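Local atomic coordinates of putative DNA protection protein (Streptomyces coelicolor, PDB entry 4CYB), a protein that binds iron and probably oxidises it, as a twelve-subunit ferritin-like cage of the Dps family, which is associated with DNA protection. Residues Q26-V31 / A76-T81; V85-G88 / H92-E95. All blocks are in the same frame, centred on the assembly; numbering follows the deposited sequence.

Contact 1 (Q26-V31 / A76-T81); sequences QRLNKV and AERVQT. With FE (Fe (III) ion), chain B.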
loop_
_atom_site.group_PDB
_atom_site.type_symbol
_atom_site.label_atom_id
_atom_site.label_comp_id
_atom_site.label_asym_id
_atom_site.label_seq_id
_atom_site.Cartn_x
_atom_site.Cartn_y
_atom_site.Cartn_z
ATOM N N GLN J 26 -5.279 -38.904 10.650
ATOM C CA GLN J 26 -4.015 -39.603 10.938
ATOM C C GLN J 26 -2.960 -39.272 9.904
ATOM O O GLN J 26 -1.820 -39.004 10.308
ATOM C CB GLN J 26 -4.218 -41.136 10.905
ATOM C CG GLN J 26 -5.141 -41.629 11.982
ATOM C CD GLN J 26 -5.644 -43.075 11.726
ATOM O OE1 GLN J 26 -6.405 -43.608 12.531
ATOM N NE2 GLN J 26 -5.204 -43.698 10.624
ATOM N N ARG J 27 -3.281 -39.286 8.601
ATOM C CA ARG J 27 -2.270 -38.981 7.608
ATOM C C ARG J 27 -1.816 -37.495 7.736
ATOM O O ARG J 27 -0.609 -37.189 7.637
ATOM C CB ARG J 27 -2.716 -39.256 6.165
ATOM C CG ARG J 27 -3.173 -40.677 5.875
ATOM C CD ARG J 27 -2.173 -41.749 6.282
ATOM N NE ARG J 27 -0.859 -41.546 5.718
ATOM C CZ ARG J 27 -0.383 -42.128 4.614
ATOM N NH1 ARG J 27 -1.134 -42.974 3.878
ATOM N NH2 ARG J 27 0.862 -41.892 4.264
ATOM N N LEU J 28 -2.796 -36.611 7.958
ATOM C CA LEU J 28 -2.454 -35.162 8.032
ATOM C C LEU J 28 -1.570 -34.910 9.228
ATOM O O LEU J 28 -0.647 -34.059 9.127
ATOM C CB LEU J 28 -3.719 -34.283 8.068
ATOM C CG LEU J 28 -4.445 -34.187 6.718
ATOM C CD1 LEU J 28 -5.848 -33.602 6.826
ATOM C CD2 LEU J 28 -3.620 -33.453 5.653
ATOM N N ASN J 29 -1.850 -35.575 10.354
ATOM C CA ASN J 29 -1.058 -35.342 11.545
ATOM C C ASN J 29 0.382 -35.786 11.395
ATOM O O ASN J 29 1.267 -35.213 11.991
ATOM C CB ASN J 29 -1.674 -35.883 12.841
ATOM C CG ASN J 29 -2.584 -34.869 13.515
ATOM O OD1 ASN J 29 -2.240 -33.683 13.618
ATOM N ND2 ASN J 29 -3.724 -35.331 14.006
ATOM N N LYS J 30 0.623 -36.834 10.619
ATOM C CA LYS J 30 2.009 -37.233 10.383
ATOM C C LYS J 30 2.730 -36.187 9.542
ATOM O O LYS J 30 3.882 -35.799 9.858
ATOM C CB LYS J 30 2.074 -38.647 9.715
ATOM C CG LYS J 30 3.509 -39.122 9.412
ATOM C CD LYS J 30 4.421 -39.041 10.636
ATOM C CE LYS J 30 5.680 -39.875 10.406
ATOM N NZ LYS J 30 6.373 -39.567 9.141
ATOM N N VAL J 31 2.082 -35.731 8.491
ATOM C CA VAL J 31 2.654 -34.669 7.647
ATOM C C VAL J 31 2.918 -33.444 8.527
ATOM O O VAL J 31 3.948 -32.778 8.382
ATOM C CB VAL J 31 1.718 -34.311 6.479
ATOM C CG1 VAL J 31 2.214 -33.053 5.748
ATOM C CG2 VAL J 31 1.682 -35.505 5.495
ATOM N N ALA J 76 -3.129 -28.045 9.934
ATOM C CA ALA J 76 -3.771 -28.157 11.226
ATOM C C ALA J 76 -5.235 -27.786 11.111
ATOM O O ALA J 76 -6.081 -28.466 11.667
ATOM C CB ALA J 76 -3.107 -27.269 12.245
ATOM N N GLU J 77 -5.537 -26.661 10.443
ATOM C CA GLU J 77 -6.926 -26.282 10.255
ATOM C C GLU J 77 -7.730 -27.339 9.464
ATOM O O GLU J 77 -8.904 -27.540 9.750
ATOM C CB GLU J 77 -7.016 -24.886 9.574
ATOM C CG GLU J 77 -6.719 -23.813 10.680
ATOM C CD GLU J 77 -6.894 -22.365 10.172
ATOM O OE1 GLU J 77 -7.482 -22.166 9.067
ATOM O OE2 GLU J 77 -6.514 -21.443 10.941
ATOM N N ARG J 78 -7.063 -28.015 8.532
ATOM C CA ARG J 78 -7.760 -29.118 7.826
ATOM C C ARG J 78 -8.134 -30.268 8.789
ATOM O O ARG J 78 -9.265 -30.808 8.725
ATOM C CB ARG J 78 -6.864 -29.649 6.724
ATOM C CG ARG J 78 -7.498 -30.789 5.914
ATOM C CD ARG J 78 -8.535 -30.216 4.972
ATOM N NE ARG J 78 -9.353 -31.234 4.262
ATOM C CZ ARG J 78 -10.465 -30.911 3.607
ATOM N NH1 ARG J 78 -10.853 -29.609 3.543
ATOM N NH2 ARG J 78 -11.205 -31.864 3.011
ATOM N N VAL J 79 -7.198 -30.658 9.663
ATOM C CA VAL J 79 -7.519 -31.616 10.716
ATOM C C VAL J 79 -8.713 -31.185 11.527
ATOM O O VAL J 79 -9.625 -32.000 11.772
ATOM C CB VAL J 79 -6.313 -31.867 11.630
ATOM C CG1 VAL J 79 -6.703 -32.754 12.812
ATOM C CG2 VAL J 79 -5.149 -32.472 10.836
ATOM N N GLN J 80 -8.729 -29.911 11.976
ATOM C CA GLN J 80 -9.878 -29.454 12.759
ATOM C C GLN J 80 -11.198 -29.459 11.947
ATOM O O GLN J 80 -12.268 -29.806 12.471
ATOM C CB GLN J 80 -9.605 -28.019 13.311
ATOM C CG GLN J 80 -8.346 -27.973 14.184
ATOM C CD GLN J 80 -8.417 -28.951 15.349
ATOM O OE1 GLN J 80 -7.497 -29.703 15.537
ATOM N NE2 GLN J 80 -9.530 -28.989 16.073
ATOM N N THR J 81 -11.100 -29.066 10.675
ATOM C CA THR J 81 -12.229 -29.042 9.783
ATOM C C THR J 81 -12.834 -30.463 9.634
ATOM O O THR J 81 -14.053 -30.604 9.428
ATOM C CB THR J 81 -11.780 -28.539 8.393
ATOM O OG1 THR J 81 -11.380 -27.141 8.506
ATOM C CG2 THR J 81 -12.942 -28.686 7.360
HETATM FE FE FE B . -4.925 -19.849 11.017
HETATM O O HOH W 1 -3.043 -18.424 11.263
HETATM O O HOH W 2 -6.258 -17.947 11.126
HETATM O O HOH W 3 -5.336 -19.077 8.803
#
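The first two helices of the ferritin-like four-helix bundle meet here, Leu28 of helix 18-48 packing on Arg78 and Val79 of helix 54-81. The short segments run nearly antiparallel, at 161°, with their axes 9.6 Å apart at closest approach. Leu28 does most of the touching from its side. Its CB lies 3.6 Å from CG2 of Val79, while its CD1 reaches the aliphatic part of Arg78, 3.4 Å from CG. Leu28 and Arg78 cross obliquely. In Arg78, CG anti to the backbone N (chi1 -179°) sets that carbon against Leu28 CD1, and the bend at chi2 directs the rest of the chain. Its guanidinium group forms salt bridges with Asp139 and with Glu155 of the second subunit. Val79 also meets Asn29, whose ND2 passes 4.1 Å from CG1, the two side chains crossing at about a right angle. The amide of Asn29 is engaged by the backbone of the loop after helix 54-81, at Val85 and Val87.

Helix 54-81 also supplies ligands to an iron site between subunits, consistent with the ferroxidase centre of Dps cages. The extended chain of Glu77 brings OE2 to 2.2 Å from the iron. Asp73 and His46 of the third subunit bind the same ion, with three waters. One turn on, Thr81 OG1 donates a 2.8 Å hydrogen bond to Glu77 O from above the carbonyl plane. Thr81 N bonds the same oxygen from the opposite face, a double grip on the backbone of the iron ligand.

Contact 2 (V85-G88 / H92-E95); sequences VAVG and HVAE
With chi1 of Val87 at 60°, its CG2 branch lies anti to the backbone N and enters the angle between His92 and Val93. Val93 answers with CG2, set beside its own backbone N and anti to its carbonyl carbon. The contact folds the loop after helix 54-81 back on the short helix 90-96. In Dps proteins a short helix of this kind lies in the connection between the second and third helices of the four-helix bundle.

The two valines cross at about a right angle. CG2 of Val87 comes 3.7 Å from CG2 of Val93, and CG1 of Val87 stands a little further from the same methyl, at 4.1 Å. CG2 of Val87 also lies 3.7 Å from the backbone N of Val93. One methyl thus meets both the side chain and the main chain of the helix.

His92 receives that methyl obliquely, with ND1 3.7 Å from Val87 CG2. Phe6 meets the His92 ring in an edge-to-face arrangement. Leu32 of helix 18-48 touches Val87, and Arg36 and Ile37 of that helix touch Val93. The valine pair is thus packed against the bundle. Arg101 of the third subunit packs on His92, so the buried contact also borders a subunit interface.

A water bridges the loop and the helix. Gly88 N donates to it over 2.8 Å, and the water lies in the plane of the imidazole at its edge, 2.7 Å from His92 ND1.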
loop_
_atom_site.group_PDB
_atom_site.type_symbol
_atom_site.label_atom_id
_atom_site.label_comp_id
_atom_site.label_asym_id
_atom_site.label_seq_id
_atom_site.Cartn_x
_atom_site.Cartn_y
_atom_site.Cartn_z
ATOM N N VAL J 85 -8.191 -33.728 15.886
ATOM C CA VAL J 85 -7.323 -32.966 16.794
ATOM C C VAL J 85 -5.936 -32.833 16.204
ATOM O O VAL J 85 -5.187 -33.851 16.035
ATOM C CB VAL J 85 -7.292 -33.596 18.225
ATOM C CG1 VAL J 85 -6.522 -32.671 19.223
ATOM C CG2 VAL J 85 -8.740 -33.842 18.692
ATOM N N ALA J 86 -5.563 -31.584 15.869
ATOM C CA ALA J 86 -4.208 -31.331 15.300
ATOM C C ALA J 86 -3.131 -31.524 16.378
ATOM O O ALA J 86 -3.326 -31.150 17.568
ATOM C CB ALA J 86 -4.140 -29.903 14.729
ATOM N N VAL J 87 -1.984 -32.077 15.987
ATOM C CA VAL J 87 -0.891 -32.226 16.957
ATOM C C VAL J 87 -0.418 -30.855 17.501
ATOM O O VAL J 87 -0.236 -29.900 16.721
ATOM C CB VAL J 87 0.277 -33.026 16.376
ATOM C CG1 VAL J 87 0.864 -32.374 15.139
ATOM C CG2 VAL J 87 1.347 -33.235 17.448
ATOM N N GLY J 88 -0.307 -30.745 18.820
ATOM C CA GLY J 88 -0.096 -29.410 19.460
ATOM C C GLY J 88 1.318 -29.180 19.960
ATOM O O GLY J 88 2.141 -28.621 19.273
ATOM N N HIS J 92 4.695 -33.712 21.789
ATOM C CA HIS J 92 3.883 -34.675 21.041
ATOM C C HIS J 92 4.372 -34.862 19.624
ATOM O O HIS J 92 4.468 -35.992 19.124
ATOM C CB HIS J 92 2.402 -34.288 21.124
ATOM C CG HIS J 92 1.453 -35.398 20.726
ATOM N ND1 HIS J 92 0.154 -35.174 20.427
ATOM C CD2 HIS J 92 1.671 -36.771 20.546
ATOM C CE1 HIS J 92 -0.442 -36.339 20.125
ATOM N NE2 HIS J 92 0.488 -37.318 20.185
ATOM N N VAL J 93 4.699 -33.750 18.929
ATOM C CA VAL J 93 5.299 -33.832 17.591
ATOM C C VAL J 93 6.456 -34.845 17.559
ATOM O O VAL J 93 6.539 -35.651 16.641
ATOM C CB VAL J 93 5.786 -32.411 17.135
ATOM C CG1 VAL J 93 6.788 -32.467 15.957
ATOM C CG2 VAL J 93 4.559 -31.527 16.784
ATOM N N ALA J 94 7.301 -34.775 18.604
ATOM C CA ALA J 94 8.496 -35.643 18.806
ATOM C C ALA J 94 8.150 -37.119 18.739
ATOM O O ALA J 94 8.904 -37.928 18.202
ATOM C CB ALA J 94 9.186 -35.309 20.138
ATOM N N GLU J 95 6.965 -37.451 19.228
ATOM C CA GLU J 95 6.532 -38.830 19.307
ATOM C C GLU J 95 5.936 -39.350 18.019
ATOM O O GLU J 95 5.809 -40.570 17.870
ATOM C CB GLU J 95 5.540 -39.032 20.440
ATOM C CG GLU J 95 6.126 -38.690 21.803
ATOM C CD GLU J 95 5.034 -38.547 22.845
ATOM O OE1 GLU J 95 3.843 -38.441 22.465
ATOM O OE2 GLU J 95 5.341 -38.490 24.053
HETATM O O HOH W 4 -1.057 -32.792 20.651
#

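In the fold
From the N terminus, the chain forms helix 18-48, turns, and returns along helix 54-81. Contact 1 closes this long hairpin by pairing 26-31 with 76-81. The chain then leaves helix 54-81, and contact 2 closes the short turn from 85-88 to 92-95. The two contacts are in series, neither enclosing nor crossing the other, with centres about 10 Å apart. Two probable hydrogen bonds join them: Gln80 OE1 lies 2.7 Å from Ala86 N, and Asn29 OD1 lies 2.9 Å from Val87 N. Together they tie the helix pair to the connection holding helix 90-96. Both also touch the third subunit.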